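Lectin CEL-IV, C-type (Cucumaria echinata, PDB 3ALU) binds galactose-containing sugars such as raffinose through a calcium ion, as a tetrameric C-type lectin with an EPN carbohydrate-recognition motif. Local coordinates at residues Y106-G117 against S130-Y138. Numbering follows the deposited sequence.
With CA (calcium ion), chain K; GLA (alpha-D-galactopyranose), chain E; EDO (1,2-ethanediol), chain I.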
loop_
_atom_site.group_PDB
_atom_site.type_symbol
_atom_site.label_atom_id
_atom_site.label_comp_id
_atom_site.label_asym_id
_atom_site.label_seq_id
_atom_site.Cartn_x
_atom_site.Cartn_y
_atom_site.Cartn_z
ATOM N N TYR A 106 25.388 9.060 2.899
ATOM C CA TYR A 106 25.094 9.600 4.229
ATOM C C TYR A 106 26.114 9.077 5.237
ATOM O O TYR A 106 26.431 7.885 5.282
ATOM C CB TYR A 106 23.672 9.245 4.706
ATOM C CG TYR A 106 23.433 9.612 6.138
ATOM C CD1 TYR A 106 23.424 8.626 7.142
ATOM C CD2 TYR A 106 23.231 10.958 6.525
ATOM C CE1 TYR A 106 23.242 8.959 8.478
ATOM C CE2 TYR A 106 23.050 11.300 7.862
ATOM C CZ TYR A 106 23.041 10.302 8.835
ATOM O OH TYR A 106 22.876 10.629 10.159
ATOM N N ASP A 107 26.593 10.008 6.042
ATOM C CA ASP A 107 27.617 9.802 7.050
ATOM C C ASP A 107 26.993 9.897 8.441
ATOM O O ASP A 107 26.690 11.002 8.917
ATOM C CB ASP A 107 28.686 10.913 6.852
ATOM C CG ASP A 107 29.702 10.970 7.959
ATOM O OD1 ASP A 107 30.624 11.846 7.879
ATOM O OD2 ASP A 107 29.602 10.184 8.915
ATOM N N GLY A 108 26.798 8.743 9.105
ATOM C CA GLY A 108 26.170 8.727 10.407
ATOM C C GLY A 108 27.099 8.330 11.542
ATOM O O GLY A 108 26.662 8.007 12.635
ATOM N N TRP A 109 28.395 8.376 11.282
ATOM C CA TRP A 109 29.391 7.940 12.247
ATOM C C TRP A 109 29.474 8.871 13.471
ATOM O O TRP A 109 29.488 10.097 13.324
ATOM C CB TRP A 109 30.760 7.941 11.568
ATOM C CG TRP A 109 30.908 6.943 10.451
ATOM C CD1 TRP A 109 30.897 7.209 9.114
ATOM C CD2 TRP A 109 30.999 5.515 10.586
ATOM N NE1 TRP A 109 31.051 6.028 8.392
ATOM C CE2 TRP A 109 31.109 4.977 9.276
ATOM C CE3 TRP A 109 31.028 4.644 11.685
ATOM C CZ2 TRP A 109 31.243 3.593 9.029
ATOM C CZ3 TRP A 109 31.168 3.246 11.445
ATOM C CH2 TRP A 109 31.273 2.745 10.126
ATOM N N VAL A 110 29.564 8.292 14.661
ATOM C CA VAL A 110 29.889 9.037 15.894
ATOM C C VAL A 110 31.268 9.662 15.616
ATOM O O VAL A 110 32.096 9.059 14.923
ATOM C CB VAL A 110 30.004 8.073 17.103
ATOM C CG1 VAL A 110 30.634 8.741 18.330
ATOM C CG2 VAL A 110 28.647 7.569 17.484
ATOM N N SER A 111 31.507 10.861 16.150
ATOM C CA SER A 111 32.831 11.466 16.028
ATOM C C SER A 111 33.947 10.531 16.474
ATOM O O SER A 111 33.855 9.883 17.529
ATOM C CB SER A 111 32.863 12.772 16.825
ATOM O OG SER A 111 32.763 12.470 18.213
ATOM N N GLY A 112 34.996 10.445 15.646
ATOM C CA GLY A 112 36.106 9.502 15.869
ATOM C C GLY A 112 35.973 8.093 15.291
ATOM O O GLY A 112 36.931 7.287 15.371
ATOM N N GLU A 113 34.775 7.781 14.776
ATOM C CA GLU A 113 34.505 6.529 14.025
ATOM C C GLU A 113 34.447 6.800 12.524
ATOM O O GLU A 113 34.032 7.881 12.097
ATOM C CB GLU A 113 33.175 5.908 14.464
ATOM C CG GLU A 113 32.970 5.780 15.967
ATOM C CD GLU A 113 33.839 4.713 16.621
ATOM O OE1 GLU A 113 34.549 5.045 17.598
ATOM O OE2 GLU A 113 33.795 3.543 16.200
ATOM N N PRO A 114 34.869 5.825 11.690
ATOM C CA PRO A 114 35.420 4.507 12.041
ATOM C C PRO A 114 36.856 4.602 12.502
ATOM O O PRO A 114 37.618 5.430 11.984
ATOM C CB PRO A 114 35.346 3.720 10.704
ATOM C CG PRO A 114 35.329 4.765 9.648
ATOM C CD PRO A 114 34.731 6.014 10.235
ATOM N N ASN A 115 37.225 3.770 13.459
ATOM C CA ASN A 115 38.598 3.803 13.991
ATOM C C ASN A 115 39.173 2.419 14.205
ATOM O O ASN A 115 40.265 2.261 14.796
ATOM C CB ASN A 115 38.597 4.608 15.297
ATOM C CG ASN A 115 37.794 3.942 16.396
ATOM O OD1 ASN A 115 36.940 3.073 16.144
ATOM N ND2 ASN A 115 38.060 4.327 17.632
ATOM N N ASN A 116 38.455 1.392 13.725
ATOM C CA ASN A 116 38.883 -0.012 13.900
ATOM C C ASN A 116 39.195 -0.708 12.587
ATOM O O ASN A 116 39.318 -1.941 12.534
ATOM C CB ASN A 116 37.868 -0.817 14.730
ATOM C CG ASN A 116 37.840 -0.383 16.176
ATOM O OD1 ASN A 116 36.844 0.148 16.665
ATOM N ND2 ASN A 116 38.977 -0.562 16.884
ATOM N N GLY A 117 39.312 0.065 11.510
ATOM C CA GLY A 117 39.773 -0.502 10.219
ATOM C C GLY A 117 41.182 -1.062 10.276
ATOM O O GLY A 117 41.934 -0.689 11.178
ATOM N N SER A 130 26.332 7.515 22.346
ATOM C CA SER A 130 26.368 7.677 20.881
ATOM C C SER A 130 25.033 8.098 20.278
ATOM O O SER A 130 24.985 8.624 19.151
ATOM C CB SER A 130 26.841 6.332 20.284
ATOM O OG SER A 130 26.358 5.237 21.120
ATOM N N ARG A 131 23.949 7.912 21.041
ATOM C CA ARG A 131 22.599 8.370 20.634
ATOM C C ARG A 131 22.167 7.830 19.274
ATOM O O ARG A 131 21.451 8.494 18.529
ATOM C CB ARG A 131 22.527 9.911 20.650
ATOM C CG ARG A 131 22.788 10.530 22.017
ATOM C CD ARG A 131 21.570 10.391 22.921
ATOM N NE ARG A 131 21.872 10.791 24.306
ATOM C CZ ARG A 131 21.003 10.672 25.308
ATOM N NH1 ARG A 131 19.768 10.228 25.061
ATOM N NH2 ARG A 131 21.357 11.028 26.533
ATOM N N GLY A 132 22.584 6.595 18.986
ATOM C CA GLY A 132 22.196 5.901 17.737
ATOM C C GLY A 132 23.207 6.059 16.603
ATOM O O GLY A 132 23.179 5.322 15.612
ATOM N N PHE A 133 24.090 7.057 16.672
ATOM C CA PHE A 133 25.041 7.189 15.593
ATOM C C PHE A 133 26.006 6.001 15.596
ATOM O O PHE A 133 26.073 5.237 16.596
ATOM C CB PHE A 133 25.776 8.554 15.741
ATOM C CG PHE A 133 24.873 9.724 15.497
ATOM C CD1 PHE A 133 24.533 10.584 16.546
ATOM C CD2 PHE A 133 24.325 9.944 14.238
ATOM C CE1 PHE A 133 23.675 11.675 16.320
ATOM C CE2 PHE A 133 23.455 11.018 14.007
ATOM C CZ PHE A 133 23.125 11.871 15.076
ATOM N N TRP A 134 26.758 5.839 14.511
ATOM C CA TRP A 134 27.378 4.527 14.257
ATOM C C TRP A 134 28.755 4.366 14.892
ATOM O O TRP A 134 29.548 5.326 14.940
ATOM C CB TRP A 134 27.516 4.223 12.766
ATOM C CG TRP A 134 26.345 4.581 11.931
ATOM C CD1 TRP A 134 25.041 4.601 12.324
ATOM C CD2 TRP A 134 26.375 4.943 10.554
ATOM N NE1 TRP A 134 24.250 4.981 11.263
ATOM C CE2 TRP A 134 25.036 5.187 10.156
ATOM C CE3 TRP A 134 27.410 5.043 9.585
ATOM C CZ2 TRP A 134 24.684 5.608 8.839
ATOM C CZ3 TRP A 134 27.064 5.455 8.277
ATOM C CH2 TRP A 134 25.706 5.735 7.915
ATOM N N ALA A 135 29.036 3.137 15.310
ATOM C CA ALA A 135 30.388 2.738 15.718
ATOM C C ALA A 135 30.864 1.686 14.741
ATOM O O ALA A 135 30.044 0.919 14.214
ATOM C CB ALA A 135 30.377 2.151 17.133
ATOM N N ASP A 136 32.168 1.622 14.472
ATOM C CA ASP A 136 32.660 0.431 13.767
ATOM C C ASP A 136 33.238 -0.561 14.762
ATOM O O ASP A 136 33.769 -0.160 15.823
ATOM C CB ASP A 136 33.642 0.735 12.617
ATOM C CG ASP A 136 35.040 1.179 13.106
ATOM O OD1 ASP A 136 35.158 1.867 14.130
ATOM O OD2 ASP A 136 36.033 0.864 12.412
ATOM N N VAL A 137 33.045 -1.834 14.438
ATOM C CA VAL A 137 33.414 -2.916 15.353
ATOM C C VAL A 137 34.022 -4.046 14.554
ATOM O O VAL A 137 33.840 -4.150 13.351
ATOM C CB VAL A 137 32.163 -3.470 16.127
ATOM C CG1 VAL A 137 31.459 -2.395 16.982
ATOM C CG2 VAL A 137 31.162 -4.188 15.182
ATOM N N TYR A 138 34.738 -4.939 15.243
ATOM C CA TYR A 138 35.228 -6.134 14.561
ATOM C C TYR A 138 34.066 -7.093 14.320
ATOM O O TYR A 138 33.122 -7.178 15.130
ATOM C CB TYR A 138 36.402 -6.777 15.356
ATOM C CG TYR A 138 37.543 -5.814 15.431
ATOM C CD1 TYR A 138 37.977 -5.316 16.646
ATOM C CD2 TYR A 138 38.122 -5.329 14.254
ATOM C CE1 TYR A 138 39.014 -4.351 16.697
ATOM C CE2 TYR A 138 39.145 -4.390 14.295
ATOM C CZ TYR A 138 39.574 -3.916 15.520
ATOM O OH TYR A 138 40.575 -2.959 15.569
HETATM CA CA CA K . 35.171 1.680 16.546
HETATM C C1 GLA E . 35.079 0.749 21.793
HETATM C C2 GLA E . 35.781 1.411 20.600
HETATM C C3 GLA E . 34.927 2.467 19.916
HETATM C C4 GLA E . 33.550 1.903 19.542
HETATM C C5 GLA E . 32.931 1.220 20.778
HETATM C C6 GLA E . 31.583 0.547 20.476
HETATM O O2 GLA E . 36.993 2.062 21.037
HETATM O O3 GLA E . 35.619 2.953 18.756
HETATM O O4 GLA E . 33.757 0.941 18.501
HETATM O O5 GLA E . 33.812 0.211 21.306
HETATM O O6 GLA E . 31.826 -0.532 19.569
HETATM C C1 EDO I . 35.917 -2.967 18.039
HETATM O O1 EDO I . 35.079 -4.127 18.084
HETATM C C2 EDO I . 35.454 -1.915 19.023
HETATM O O2 EDO I . 36.120 -2.180 20.255
HETATM O O HOH W 1 42.325 -2.226 13.506
#
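Asp136 of strand 134-137 meets Trp109, Asn115 and Asn116 of the loop 106-117. Its CB lies 3.7 Å from Trp109 CZ3, and the carboxylate stands almost perpendicular to that indole. With CG between the backbone N and the carbonyl carbon (chi1 73°), the two oxygens face the loop. Asp136 OD1 binds the calcium ion at 2.4 Å. It also accepts a hydrogen bond from Asn115 N, which comes from above the carboxylate plane. Asp136 OD2 takes Asn116 N on its syn lone pair at 2.8 Å, and Ser120 OG is a further partner. The backbone of Asp136 contributes too: its O binds the metal, and its N donates to the anti lone pair of Glu113 OE2 at 3.1 Å.

This is the calcium-dependent sugar site of the C-type lectin fold. Glu113, cis-Pro114 and Asn115 form the EPN motif. Glu113, Asn115 and Asn116 each give the calcium one side-chain oxygen, and galactose O3 and O4 also bind it.

Beside the site, Trp109 is sandwiched. Pro114 CD covers one face, and the edge of Trp134 meets the other, T-shaped with planes at 78°. Gly108 CA makes a CH-pi contact 3.6 Å from the centroid of the six-membered ring of Trp134. Two backbone hydrogen bonds join the segments here, Trp134 N to Gly108 O (2.9 Å) and Val110 N to Trp134 O (3.0 Å).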